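PDB 2Z1U: hydrogenase expression/formation protein HypE from Desulfovibrio vulgaris subsp. vulgaris, which binds ATP and magnesium ions and probably dehydrates the thiocarboxamide carried on its own C-terminus to a thiocyanate, the source of the cyanide ligands of [NiFe] hydrogenases. Local coordinates for residues A[59-64]-A[137-142]; A[72-77]-A[112-117]; A[94-99]-A[141-146]; A[98-103]-A[133-138]; A[224-229]-A[264-269]. One frame throughout, in Å; residues are numbered along the deposited sequence.

Overall arrangement
Contacts 1 to 4 lie in the N-terminal domain, contact 5 in the C-terminal one, its centre about 23 Å from the centres of contacts 1 and 2. Contact 3 pairs the two middle strands of the N-terminal sheet; contact 4 joins L98 and E99 to the end of the next strand, 124-133, and contact 1 joins M141 and F142 to the loop leaving the edge strand. Contact 2 packs two helices on this sheet, with A74 O 2.6 Å from T145 OG1 of contact 3. ATP meets C94 and F96 of contact 3, and T222 and R223 of the second subunit help to hold it; in this chain the same two residues directly precede contact 5.

Contact 1: A[59-64]-A[137-142]; sequences TVDPIF and ACDKMF
I63 meets K140 and M141 through the end of its longer branch: CD1 lies against K140 CD at 3.8 Å, the two chains crossing obliquely. With CG1 beside the backbone N (chi1 -65°) and the chain then extended, I63 reaches across to the turn before strand 141-151, where M141 CB is its second, more distant neighbour. At the other end of the contact T59 lays CG2 3.8 Å from CD2 of the F142 ring, while T59 OG1 is engaged by C343 O. Between these two apolar patches a water gives one hydrogen bond to V60 O and another to M141 O, each 2.8 Å long, linking two carbonyl oxygens that cannot bond to each other. Charged groups gather near D61 and D139. D61 OD2 and D139 OD2 come within 4.4 Å, a repulsion probably eased by the salt bridges of D139, one from its OD1 to K140 NZ at 3.2 Å, on the syn side, and one from its OD2 to R341. D139 is also the centre of an inverse gamma turn, which brings the chain round into the strand. The contact thus ties the loop leaving strand 50-58 to the turn and first residues of its antiparallel neighbour 141-151 in the PurM-like N-terminal domain.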
# COMPACT_ATOMS: atom_id res chain seq x y z
N THR A 59 -8.38 -1.01 -9.04
CA THR A 59 -9.70 -0.36 -9.06
C THR A 59 -10.55 -0.95 -10.19
O THR A 59 -11.52 -0.33 -10.63
CB THR A 59 -9.58 1.18 -9.26
OG1 THR A 59 -8.83 1.44 -10.45
CG2 THR A 59 -8.86 1.85 -8.08
N VAL A 60 -10.19 -2.14 -10.66
CA VAL A 60 -10.80 -2.73 -11.86
C VAL A 60 -12.33 -2.88 -11.72
O VAL A 60 -12.85 -3.26 -10.66
CB VAL A 60 -10.13 -4.07 -12.26
CG1 VAL A 60 -10.42 -5.15 -11.24
CG2 VAL A 60 -10.55 -4.53 -13.68
N ASP A 61 -13.02 -2.52 -12.79
CA ASP A 61 -14.45 -2.67 -12.88
C ASP A 61 -14.74 -3.32 -14.22
O ASP A 61 -14.41 -2.73 -15.25
CB ASP A 61 -15.13 -1.30 -12.76
CG ASP A 61 -16.64 -1.38 -12.88
OD1 ASP A 61 -17.21 -0.49 -13.55
OD2 ASP A 61 -17.25 -2.31 -12.32
N PRO A 62 -15.36 -4.52 -14.22
CA PRO A 62 -15.88 -5.30 -13.09
C PRO A 62 -14.79 -6.03 -12.29
O PRO A 62 -13.64 -6.11 -12.73
CB PRO A 62 -16.80 -6.32 -13.77
CG PRO A 62 -16.18 -6.54 -15.10
CD PRO A 62 -15.60 -5.21 -15.51
N ILE A 63 -15.17 -6.56 -11.13
CA ILE A 63 -14.25 -7.21 -10.21
C ILE A 63 -13.81 -8.55 -10.77
O ILE A 63 -12.66 -8.94 -10.61
CB ILE A 63 -14.89 -7.42 -8.81
CG1 ILE A 63 -15.19 -6.07 -8.15
CG2 ILE A 63 -14.02 -8.29 -7.92
CD1 ILE A 63 -15.75 -6.20 -6.73
N PHE A 64 -14.76 -9.24 -11.41
CA PHE A 64 -14.52 -10.54 -12.05
C PHE A 64 -14.67 -10.43 -13.57
O PHE A 64 -15.59 -9.77 -14.06
CB PHE A 64 -15.48 -11.62 -11.48
CG PHE A 64 -15.34 -11.83 -9.98
CD1 PHE A 64 -14.30 -12.61 -9.46
CD2 PHE A 64 -16.24 -11.26 -9.09
CE1 PHE A 64 -14.15 -12.78 -8.07
CE2 PHE A 64 -16.11 -11.43 -7.70
CZ PHE A 64 -15.05 -12.20 -7.20
N ALA A 137 -19.57 5.14 -0.22
CA ALA A 137 -18.27 5.79 -0.05
C ALA A 137 -17.20 5.23 -0.98
O ALA A 137 -16.19 5.90 -1.26
CB ALA A 137 -17.83 5.74 1.40
N CYS A 138 -17.40 3.99 -1.45
CA CYS A 138 -16.57 3.42 -2.51
C CYS A 138 -17.35 2.37 -3.29
O CYS A 138 -18.32 1.79 -2.77
CB CYS A 138 -15.25 2.84 -1.97
SG CYS A 138 -15.38 1.22 -1.19
N ASP A 139 -16.95 2.13 -4.54
CA ASP A 139 -17.62 1.14 -5.38
C ASP A 139 -17.11 -0.27 -5.09
O ASP A 139 -16.17 -0.75 -5.73
CB ASP A 139 -17.46 1.50 -6.87
CG ASP A 139 -18.20 0.55 -7.80
OD1 ASP A 139 -19.20 -0.10 -7.38
OD2 ASP A 139 -17.78 0.45 -8.95
N LYS A 140 -17.74 -0.91 -4.10
CA LYS A 140 -17.50 -2.33 -3.72
C LYS A 140 -16.15 -2.60 -3.06
O LYS A 140 -16.10 -3.07 -1.92
CB LYS A 140 -17.68 -3.29 -4.92
CG LYS A 140 -18.96 -3.16 -5.71
CD LYS A 140 -19.06 -4.29 -6.73
CE LYS A 140 -19.61 -3.80 -8.06
NZ LYS A 140 -20.73 -2.86 -7.91
N MET A 141 -15.06 -2.33 -3.78
CA MET A 141 -13.75 -2.80 -3.32
C MET A 141 -12.58 -2.27 -4.12
O MET A 141 -12.54 -2.40 -5.35
CB MET A 141 -13.74 -4.32 -3.38
CG MET A 141 -12.43 -5.00 -3.08
SD MET A 141 -12.70 -6.75 -3.38
CE MET A 141 -11.07 -7.33 -3.12
N PHE A 142 -11.60 -1.72 -3.39
CA PHE A 142 -10.29 -1.42 -3.95
C PHE A 142 -9.25 -2.18 -3.14
O PHE A 142 -9.46 -2.46 -1.95
CB PHE A 142 -9.98 0.09 -3.88
CG PHE A 142 -11.04 0.97 -4.51
CD1 PHE A 142 -11.49 2.11 -3.85
CD2 PHE A 142 -11.60 0.65 -5.74
CE1 PHE A 142 -12.46 2.92 -4.41
CE2 PHE A 142 -12.58 1.45 -6.32
CZ PHE A 142 -13.01 2.59 -5.65
O HOH W 1 -12.93 -2.04 -8.09

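Contact 2: A[72-77]-A[112-117]; sequences TLAVHG and ASMGKA
V75 is wedged against M114 and A117 with both of its methyl groups in use. Its chi1 of 174° sets CG1 anti to the backbone N and against A117 CB at 3.6 Å, and turns CG2 to M114, where it lies 3.8 Å from CB and also rests near the carbonyl oxygen. A117 CB fills the gap between V75 and the imidazole of H76, whose NE2 is 3.5 Å away; H76 ND1 is hydrogen-bonded to S198 OG, which helps to fix the ring. Beside V75, A74 CB and M114 CE touch more lightly at 4.2 Å. With alanines at the interface, the helix axes approach to 8.4 Å, crossing at -26° with both chains running nearly the same way. Packing is looser at the partly exposed T72 and S113. There S113 CB lies 4.1 Å from T72 N, and a water donates to S113 O at 3.0 Å but only weakly to T72 OG1. S113 OG turns instead to D69 OD2. On the buried side M114 reaches C94 and F96 of strand 87-99, and both A74 and M114 pack on I143 of strand 141-151, seating helices 70-83 and 104-121 side by side on the sheet.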
# COMPACT_ATOMS: atom_id res chain seq x y z
N THR A 72 -6.38 -11.34 -8.43
CA THR A 72 -5.37 -11.82 -9.33
C THR A 72 -4.51 -10.61 -9.81
O THR A 72 -3.27 -10.66 -9.79
CB THR A 72 -6.12 -12.57 -10.45
OG1 THR A 72 -5.73 -13.95 -10.51
CG2 THR A 72 -6.09 -11.89 -11.74
N LEU A 73 -5.17 -9.51 -10.19
CA LEU A 73 -4.47 -8.27 -10.57
C LEU A 73 -3.61 -7.71 -9.42
O LEU A 73 -2.44 -7.34 -9.62
CB LEU A 73 -5.49 -7.21 -11.02
CG LEU A 73 -5.69 -6.86 -12.50
CD1 LEU A 73 -5.44 -8.03 -13.47
CD2 LEU A 73 -7.04 -6.13 -12.78
N ALA A 74 -4.19 -7.68 -8.22
CA ALA A 74 -3.52 -7.13 -7.05
C ALA A 74 -2.18 -7.85 -6.74
O ALA A 74 -1.17 -7.19 -6.44
CB ALA A 74 -4.45 -7.17 -5.85
N VAL A 75 -2.17 -9.18 -6.84
CA VAL A 75 -0.92 -9.94 -6.67
C VAL A 75 0.03 -9.86 -7.89
O VAL A 75 1.18 -9.43 -7.76
CB VAL A 75 -1.20 -11.39 -6.22
CG1 VAL A 75 0.07 -12.22 -6.19
CG2 VAL A 75 -1.85 -11.38 -4.82
N HIS A 76 -0.45 -10.29 -9.07
CA HIS A 76 0.39 -10.33 -10.28
C HIS A 76 1.02 -8.98 -10.63
O HIS A 76 2.22 -8.90 -10.93
CB HIS A 76 -0.41 -10.85 -11.50
CG HIS A 76 -0.91 -12.25 -11.35
ND1 HIS A 76 -2.02 -12.73 -12.02
CD2 HIS A 76 -0.45 -13.28 -10.59
CE1 HIS A 76 -2.22 -13.99 -11.68
NE2 HIS A 76 -1.29 -14.34 -10.81
N GLY A 77 0.22 -7.93 -10.58
CA GLY A 77 0.70 -6.59 -11.02
C GLY A 77 1.86 -6.11 -10.15
O GLY A 77 2.82 -5.51 -10.64
N ALA A 112 -9.34 -15.69 -1.94
CA ALA A 112 -8.89 -16.99 -2.49
C ALA A 112 -7.98 -16.83 -3.72
O ALA A 112 -6.94 -17.49 -3.82
CB ALA A 112 -10.10 -17.88 -2.83
N SER A 113 -8.38 -15.96 -4.66
CA SER A 113 -7.54 -15.63 -5.80
C SER A 113 -6.17 -15.09 -5.41
O SER A 113 -5.17 -15.48 -6.01
CB SER A 113 -8.23 -14.60 -6.70
OG SER A 113 -9.23 -15.22 -7.50
N MET A 114 -6.12 -14.17 -4.44
CA MET A 114 -4.84 -13.63 -3.97
C MET A 114 -3.92 -14.68 -3.38
O MET A 114 -2.74 -14.72 -3.72
CB MET A 114 -5.04 -12.47 -2.99
CG MET A 114 -5.74 -11.29 -3.62
SD MET A 114 -6.05 -9.90 -2.54
CE MET A 114 -4.40 -9.26 -2.23
N GLY A 115 -4.48 -15.53 -2.50
CA GLY A 115 -3.75 -16.64 -1.89
C GLY A 115 -3.12 -17.53 -2.93
O GLY A 115 -1.92 -17.79 -2.88
N LYS A 116 -3.93 -17.98 -3.88
CA LYS A 116 -3.49 -18.82 -5.00
C LYS A 116 -2.40 -18.16 -5.86
O LYS A 116 -1.40 -18.81 -6.23
CB LYS A 116 -4.70 -19.17 -5.88
CG LYS A 116 -4.47 -20.36 -6.81
CD LYS A 116 -5.33 -20.23 -8.07
CE LYS A 116 -5.11 -21.39 -9.04
NZ LYS A 116 -5.71 -21.05 -10.35
N ALA A 117 -2.59 -16.89 -6.19
CA ALA A 117 -1.64 -16.16 -7.01
C ALA A 117 -0.29 -16.00 -6.29
O ALA A 117 0.78 -16.17 -6.90
CB ALA A 117 -2.21 -14.78 -7.43
O HOH W 2 -5.41 -16.90 -8.68

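Contact 3: A[94-99]-A[141-146]; sequences CGFILE and MFINTT. With ATP (adenosine-5'-triphosphate), chain D.
M141 sends its CG anti to the backbone N (chi1 174°) and continues extended, which carries CE alongside F96 to the edge of its ring, near the ring plane and a tight 3.3 Å from CE2. F96 itself, with CG beside its backbone N (chi1 -79°), lies next to I143 as well, CE2 being 3.8 Å from I143 CD1. L98 completes the row, its CD2 against M141 CG at 3.7 Å. These side chains share one sheet face, whereas I97 and F142 occupy the other. Beneath them, reciprocal backbone hydrogen bonds join G95 with N144 and I97 with F142; G95 N to N144 O is 2.7 Å. In between, the CA-H groups of C94, M141 and I143 approach carbonyl oxygens. Adenine borders the F96 face: ATP N6 is 3.3 Å from F96 CD1, and its N1 is 3.4 Å from C94 SG. This is a regular antiparallel strand pair in the centre of the PurM-like N-terminal sheet, whose C94 and F96 help to form the adenine pocket.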
# COMPACT_ATOMS: atom_id res chain seq x y z
N CYS A 94 -1.11 -6.14 1.75
CA CYS A 94 -2.38 -5.84 1.10
C CYS A 94 -3.24 -4.92 1.96
O CYS A 94 -3.41 -5.14 3.15
CB CYS A 94 -3.16 -7.10 0.75
SG CYS A 94 -3.44 -8.20 2.12
N GLY A 95 -3.79 -3.88 1.35
CA GLY A 95 -4.66 -2.95 2.03
C GLY A 95 -6.00 -3.00 1.32
O GLY A 95 -6.11 -2.59 0.17
N PHE A 96 -7.00 -3.56 2.00
CA PHE A 96 -8.36 -3.63 1.46
C PHE A 96 -9.14 -2.39 1.85
O PHE A 96 -9.07 -1.94 3.00
CB PHE A 96 -9.10 -4.88 1.98
CG PHE A 96 -8.72 -6.15 1.27
CD1 PHE A 96 -7.53 -6.82 1.57
CD2 PHE A 96 -9.54 -6.67 0.27
CE1 PHE A 96 -7.19 -8.00 0.91
CE2 PHE A 96 -9.20 -7.84 -0.40
CZ PHE A 96 -8.03 -8.51 -0.08
N ILE A 97 -9.86 -1.82 0.88
CA ILE A 97 -10.88 -0.81 1.14
C ILE A 97 -12.22 -1.37 0.66
O ILE A 97 -12.38 -1.66 -0.52
CB ILE A 97 -10.55 0.55 0.48
CG1 ILE A 97 -9.19 1.06 0.99
CG2 ILE A 97 -11.68 1.58 0.78
CD1 ILE A 97 -8.60 2.24 0.20
N LEU A 98 -13.16 -1.54 1.58
CA LEU A 98 -14.38 -2.29 1.28
C LEU A 98 -15.63 -1.48 1.56
O LEU A 98 -15.68 -0.71 2.53
CB LEU A 98 -14.41 -3.59 2.07
CG LEU A 98 -13.26 -4.58 1.83
CD1 LEU A 98 -13.17 -5.61 2.97
CD2 LEU A 98 -13.42 -5.27 0.48
N GLU A 99 -16.64 -1.68 0.71
CA GLU A 99 -17.93 -1.03 0.88
C GLU A 99 -18.84 -1.86 1.80
O GLU A 99 -19.02 -3.07 1.57
CB GLU A 99 -18.60 -0.83 -0.49
CG GLU A 99 -19.92 -0.07 -0.40
CD GLU A 99 -20.57 0.18 -1.74
OE1 GLU A 99 -21.34 1.16 -1.84
OE2 GLU A 99 -20.34 -0.60 -2.69
N MET A 141 -15.06 -2.33 -3.78
CA MET A 141 -13.75 -2.80 -3.32
C MET A 141 -12.58 -2.27 -4.12
O MET A 141 -12.54 -2.40 -5.35
CB MET A 141 -13.74 -4.32 -3.38
CG MET A 141 -12.43 -5.00 -3.08
SD MET A 141 -12.70 -6.75 -3.38
CE MET A 141 -11.07 -7.33 -3.12
N PHE A 142 -11.60 -1.72 -3.39
CA PHE A 142 -10.29 -1.42 -3.95
C PHE A 142 -9.25 -2.18 -3.14
O PHE A 142 -9.46 -2.46 -1.95
CB PHE A 142 -9.98 0.09 -3.88
CG PHE A 142 -11.04 0.97 -4.51
CD1 PHE A 142 -11.49 2.11 -3.85
CD2 PHE A 142 -11.60 0.65 -5.74
CE1 PHE A 142 -12.46 2.92 -4.41
CE2 PHE A 142 -12.58 1.45 -6.32
CZ PHE A 142 -13.01 2.59 -5.65
N ILE A 143 -8.13 -2.50 -3.77
CA ILE A 143 -7.04 -3.17 -3.06
C ILE A 143 -5.75 -2.45 -3.41
O ILE A 143 -5.48 -2.19 -4.59
CB ILE A 143 -6.90 -4.67 -3.47
CG1 ILE A 143 -8.25 -5.39 -3.43
CG2 ILE A 143 -5.86 -5.39 -2.60
CD1 ILE A 143 -8.19 -6.86 -3.97
N ASN A 144 -4.96 -2.13 -2.39
CA ASN A 144 -3.59 -1.75 -2.62
C ASN A 144 -2.68 -2.92 -2.24
O ASN A 144 -2.89 -3.60 -1.22
CB ASN A 144 -3.21 -0.52 -1.79
CG ASN A 144 -1.74 -0.13 -1.99
OD1 ASN A 144 -0.87 -0.73 -1.39
ND2 ASN A 144 -1.49 0.88 -2.83
N THR A 145 -1.66 -3.16 -3.07
CA THR A 145 -0.60 -4.08 -2.66
C THR A 145 0.76 -3.43 -2.81
O THR A 145 0.98 -2.65 -3.73
CB THR A 145 -0.63 -5.43 -3.42
OG1 THR A 145 -0.59 -5.23 -4.82
CG2 THR A 145 -1.88 -6.28 -3.03
N THR A 146 1.66 -3.75 -1.88
CA THR A 146 3.03 -3.26 -1.97
C THR A 146 3.94 -4.49 -1.96
O THR A 146 3.71 -5.43 -1.19
CB THR A 146 3.34 -2.30 -0.79
OG1 THR A 146 2.39 -1.24 -0.81
CG2 THR A 146 4.75 -1.72 -0.85
PG ATP D . -5.49 0.37 12.45
O1G ATP D . -5.64 -0.07 10.98
O2G ATP D . -6.79 0.31 13.19
O3G ATP D . -4.73 1.67 12.63
PB ATP D . -3.26 -1.46 12.88
O1B ATP D . -2.95 -1.05 11.43
O2B ATP D . -2.17 -1.33 13.90
O3B ATP D . -4.62 -0.71 13.28
PA ATP D . -4.86 -3.65 11.99
O1A ATP D . -6.08 -3.70 12.90
O2A ATP D . -5.12 -2.91 10.70
O3A ATP D . -3.61 -3.03 12.85
O5' ATP D . -4.26 -5.08 11.73
C5' ATP D . -4.22 -6.09 12.75
C4' ATP D . -3.43 -7.25 12.18
O4' ATP D . -4.22 -7.82 11.12
C3' ATP D . -2.11 -6.81 11.55
O3' ATP D . -1.13 -7.83 11.84
C2' ATP D . -2.38 -6.79 10.05
O2' ATP D . -1.20 -7.14 9.32
C1' ATP D . -3.49 -7.85 9.88
N9 ATP D . -4.45 -7.55 8.78
C8 ATP D . -5.43 -6.64 8.79
N7 ATP D . -6.11 -6.67 7.61
C5 ATP D . -5.49 -7.59 6.85
C6 ATP D . -5.68 -8.13 5.48
N6 ATP D . -6.65 -7.62 4.69
N1 ATP D . -4.85 -9.08 5.07
C2 ATP D . -3.86 -9.60 5.83
N3 ATP D . -3.65 -9.15 7.09
C4 ATP D . -4.43 -8.18 7.62

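Contact 4: A[98-103]-A[133-138]; sequences LEEGLD and VPRGAC
E99 and V133 form a parallel bridge at the ends of strands 87-99 and 124-133, the two neighbours joined by a beta-alpha-beta crossover through helix 104-121. V133 bonds to the residues on each side of E99: its N donates to L98 O at 2.7 Å, and its O accepts from E100 N at 2.8 Å. Past the bridge the two glutamates grip the opposite turn. E99, extended with CG anti to its N (chi1 -176°), offers the anti lone pair of OE1 to G136 N at 2.8 Å. E100 has the same extended form, and its OE2 takes R135 N at 3.0 Å, again on the anti side. The R135 guanidinium makes no ion pair here: its NE stays 4.7 Å from E100 OE2, with the two planes 88° apart, while the aliphatic R135 CG packs on E100 O. Two type II turns present these groups, E99 to L102 and P134 to A137, each with glycine (G101, G136) at its third position, where phi is positive. Outside them, R341 of the second subunit packs on V133 and P134. K140 N donates to E99 OE2, so both oxygens of this carboxylate are held by backbone N-H groups, which probably offsets a close acceptor: C138 O stands above the carboxylate plane, almost directly over E99 CD, at 3.0 Å.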
# COMPACT_ATOMS: atom_id res chain seq x y z
N LEU A 98 -13.16 -1.54 1.58
CA LEU A 98 -14.38 -2.29 1.28
C LEU A 98 -15.63 -1.48 1.56
O LEU A 98 -15.68 -0.71 2.53
CB LEU A 98 -14.41 -3.59 2.07
CG LEU A 98 -13.26 -4.58 1.83
CD1 LEU A 98 -13.17 -5.61 2.97
CD2 LEU A 98 -13.42 -5.27 0.48
N GLU A 99 -16.64 -1.68 0.71
CA GLU A 99 -17.93 -1.03 0.88
C GLU A 99 -18.84 -1.86 1.80
O GLU A 99 -19.02 -3.07 1.57
CB GLU A 99 -18.60 -0.83 -0.49
CG GLU A 99 -19.92 -0.07 -0.40
CD GLU A 99 -20.57 0.18 -1.74
OE1 GLU A 99 -21.34 1.16 -1.84
OE2 GLU A 99 -20.34 -0.60 -2.69
N GLU A 100 -19.38 -1.21 2.82
CA GLU A 100 -20.48 -1.76 3.63
C GLU A 100 -21.55 -2.34 2.72
O GLU A 100 -21.89 -1.74 1.70
CB GLU A 100 -21.08 -0.66 4.52
CG GLU A 100 -22.26 -1.08 5.39
CD GLU A 100 -23.09 0.10 5.91
OE1 GLU A 100 -23.83 -0.09 6.89
OE2 GLU A 100 -23.00 1.21 5.34
N GLY A 101 -22.07 -3.52 3.09
CA GLY A 101 -23.11 -4.20 2.31
C GLY A 101 -22.58 -5.20 1.30
O GLY A 101 -23.34 -6.03 0.80
N LEU A 102 -21.29 -5.13 1.00
CA LEU A 102 -20.66 -6.03 0.03
C LEU A 102 -20.96 -7.50 0.32
O LEU A 102 -20.83 -7.95 1.46
CB LEU A 102 -19.14 -5.79 0.01
CG LEU A 102 -18.25 -6.03 -1.22
CD1 LEU A 102 -17.15 -7.06 -0.95
CD2 LEU A 102 -19.00 -6.35 -2.51
N ASP A 103 -21.39 -8.21 -0.72
CA ASP A 103 -21.53 -9.67 -0.71
C ASP A 103 -20.21 -10.28 -0.22
O ASP A 103 -19.15 -10.06 -0.81
CB ASP A 103 -21.88 -10.14 -2.14
CG ASP A 103 -22.14 -11.64 -2.25
OD1 ASP A 103 -22.20 -12.35 -1.23
OD2 ASP A 103 -22.31 -12.12 -3.40
N VAL A 133 -15.82 1.08 4.51
CA VAL A 133 -16.46 2.41 4.48
C VAL A 133 -17.99 2.30 4.28
O VAL A 133 -18.46 1.29 3.73
CB VAL A 133 -15.80 3.32 3.39
CG1 VAL A 133 -14.37 3.64 3.76
CG2 VAL A 133 -15.87 2.65 2.01
N PRO A 134 -18.77 3.30 4.76
CA PRO A 134 -20.25 3.26 4.59
C PRO A 134 -20.72 3.10 3.14
O PRO A 134 -19.97 3.43 2.23
CB PRO A 134 -20.69 4.61 5.15
CG PRO A 134 -19.62 4.99 6.14
CD PRO A 134 -18.34 4.49 5.51
N ARG A 135 -21.94 2.60 2.95
CA ARG A 135 -22.52 2.41 1.61
C ARG A 135 -22.35 3.67 0.77
O ARG A 135 -22.68 4.78 1.22
CB ARG A 135 -24.01 2.02 1.68
CG ARG A 135 -24.30 0.53 1.94
CD ARG A 135 -25.78 0.16 1.68
NE ARG A 135 -26.71 0.90 2.53
CZ ARG A 135 -28.01 1.06 2.30
NH1 ARG A 135 -28.59 0.53 1.22
NH2 ARG A 135 -28.76 1.76 3.15
N GLY A 136 -21.84 3.51 -0.45
CA GLY A 136 -21.67 4.64 -1.36
C GLY A 136 -20.33 5.35 -1.30
O GLY A 136 -19.97 6.08 -2.23
N ALA A 137 -19.57 5.14 -0.22
CA ALA A 137 -18.27 5.79 -0.05
C ALA A 137 -17.20 5.23 -0.98
O ALA A 137 -16.19 5.90 -1.26
CB ALA A 137 -17.83 5.74 1.40
N CYS A 138 -17.40 3.99 -1.45
CA CYS A 138 -16.57 3.42 -2.51
C CYS A 138 -17.35 2.37 -3.29
O CYS A 138 -18.32 1.79 -2.77
CB CYS A 138 -15.25 2.84 -1.97
SG CYS A 138 -15.38 1.22 -1.19

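Contact 5: A[224-229]-A[264-269]; sequences GGLATT and DPLYLA
G224 faces Y267 through its backbone: its O receives the CA-H of Y267, with Y267 CA 3.2 Å away, and its N reaches Y267 O through a water that accepts from the one and donates to the other. G225 follows with a positive phi of 73° and sits so close that its CA is 4.0 Å from Y267 CA; with no side chain, the glycine backbone lies directly on that of Y267. At L226 the N-H goes to a second water at 3.0 Å, and that water in turn donates to P265 O and L268 O, so a single molecule ties three backbone groups together. The L226 side chain touches L266 only lightly. This is the beginning of helix 225-237 in the C-terminal domain of the AIR synthase-related fold, in a segment that directly follows T222 and R223 of the ATP pocket. One early N-H, that of A227, is met directly by a type I turn, D264 to Y267, itself braced by an Asx turn from D264 OD2 to L266 N. A227 N donates straight to L266 O at 2.9 Å, while its CB makes a CH-pi contact over the Y267 ring, 3.5 Å from the centroid and 18° off the normal. S332 O holds Y267 OH and thereby helps to fix the ring. Next along, T228 brings OG1 to 4.3 Å from Y267 CD2, buried and without a polar partner.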
# COMPACT_ATOMS: atom_id res chain seq x y z
N GLY A 224 -2.06 2.91 -20.45
CA GLY A 224 -1.46 3.52 -21.63
C GLY A 224 -0.89 2.52 -22.62
O GLY A 224 -0.61 2.89 -23.76
N GLY A 225 -0.70 1.27 -22.20
CA GLY A 225 -0.31 0.20 -23.11
C GLY A 225 1.13 0.27 -23.59
O GLY A 225 1.95 1.01 -23.03
N LEU A 226 1.45 -0.50 -24.63
CA LEU A 226 2.78 -0.56 -25.20
C LEU A 226 3.27 0.83 -25.60
O LEU A 226 4.42 1.21 -25.31
CB LEU A 226 2.78 -1.46 -26.44
CG LEU A 226 4.10 -1.57 -27.23
CD1 LEU A 226 5.20 -2.24 -26.41
CD2 LEU A 226 3.92 -2.30 -28.58
N ALA A 227 2.40 1.59 -26.27
CA ALA A 227 2.81 2.89 -26.81
C ALA A 227 3.25 3.84 -25.70
O ALA A 227 4.31 4.44 -25.80
CB ALA A 227 1.71 3.48 -27.66
N THR A 228 2.59 3.89 -24.52
CA THR A 228 3.03 4.92 -23.62
C THR A 228 4.16 4.37 -22.68
O THR A 228 5.10 5.20 -22.38
CB THR A 228 1.93 5.53 -22.74
OG1 THR A 228 0.95 6.17 -23.57
CG2 THR A 228 2.52 6.55 -21.78
N THR A 229 4.39 3.02 -22.51
CA THR A 229 5.66 2.58 -21.88
C THR A 229 6.88 2.77 -22.77
O THR A 229 7.95 3.07 -22.25
CB THR A 229 5.70 1.14 -21.21
OG1 THR A 229 6.51 0.26 -22.00
CG2 THR A 229 4.34 0.56 -21.02
N ASP A 264 -7.57 1.10 -29.71
CA ASP A 264 -6.26 0.84 -30.29
C ASP A 264 -5.51 -0.13 -29.37
O ASP A 264 -5.21 0.21 -28.23
CB ASP A 264 -5.50 2.17 -30.45
CG ASP A 264 -4.20 2.03 -31.22
OD1 ASP A 264 -3.80 3.04 -31.85
OD2 ASP A 264 -3.57 0.95 -31.22
N PRO A 265 -5.23 -1.36 -29.86
CA PRO A 265 -4.59 -2.39 -29.02
C PRO A 265 -3.21 -1.97 -28.50
O PRO A 265 -2.74 -2.51 -27.50
CB PRO A 265 -4.46 -3.59 -29.97
CG PRO A 265 -4.59 -3.02 -31.37
CD PRO A 265 -5.52 -1.86 -31.23
N LEU A 266 -2.57 -1.01 -29.16
CA LEU A 266 -1.25 -0.53 -28.71
C LEU A 266 -1.29 0.40 -27.49
O LEU A 266 -0.24 0.73 -26.94
CB LEU A 266 -0.51 0.16 -29.86
CG LEU A 266 -0.41 -0.56 -31.21
CD1 LEU A 266 0.20 0.40 -32.23
CD2 LEU A 266 0.39 -1.86 -31.09
N TYR A 267 -2.49 0.84 -27.12
CA TYR A 267 -2.68 1.75 -25.99
C TYR A 267 -3.52 1.14 -24.88
O TYR A 267 -3.80 1.80 -23.87
CB TYR A 267 -3.34 3.06 -26.44
CG TYR A 267 -2.43 3.95 -27.27
CD1 TYR A 267 -2.25 3.71 -28.63
CD2 TYR A 267 -1.72 4.98 -26.68
CE1 TYR A 267 -1.40 4.53 -29.41
CE2 TYR A 267 -0.88 5.81 -27.44
CZ TYR A 267 -0.72 5.58 -28.80
OH TYR A 267 0.12 6.40 -29.54
N LEU A 268 -3.94 -0.12 -25.06
CA LEU A 268 -4.75 -0.81 -24.06
C LEU A 268 -3.88 -1.51 -23.04
O LEU A 268 -2.84 -2.09 -23.39
CB LEU A 268 -5.68 -1.84 -24.71
CG LEU A 268 -6.94 -1.32 -25.41
CD1 LEU A 268 -7.69 -2.49 -26.03
CD2 LEU A 268 -7.84 -0.53 -24.43
N ALA A 269 -4.30 -1.44 -21.78
CA ALA A 269 -3.56 -1.98 -20.67
C ALA A 269 -3.41 -3.49 -20.82
O ALA A 269 -4.34 -4.19 -21.23
CB ALA A 269 -4.27 -1.65 -19.34
O HOH W 3 -4.66 1.80 -20.91
O HOH W 4 -0.95 -2.19 -25.39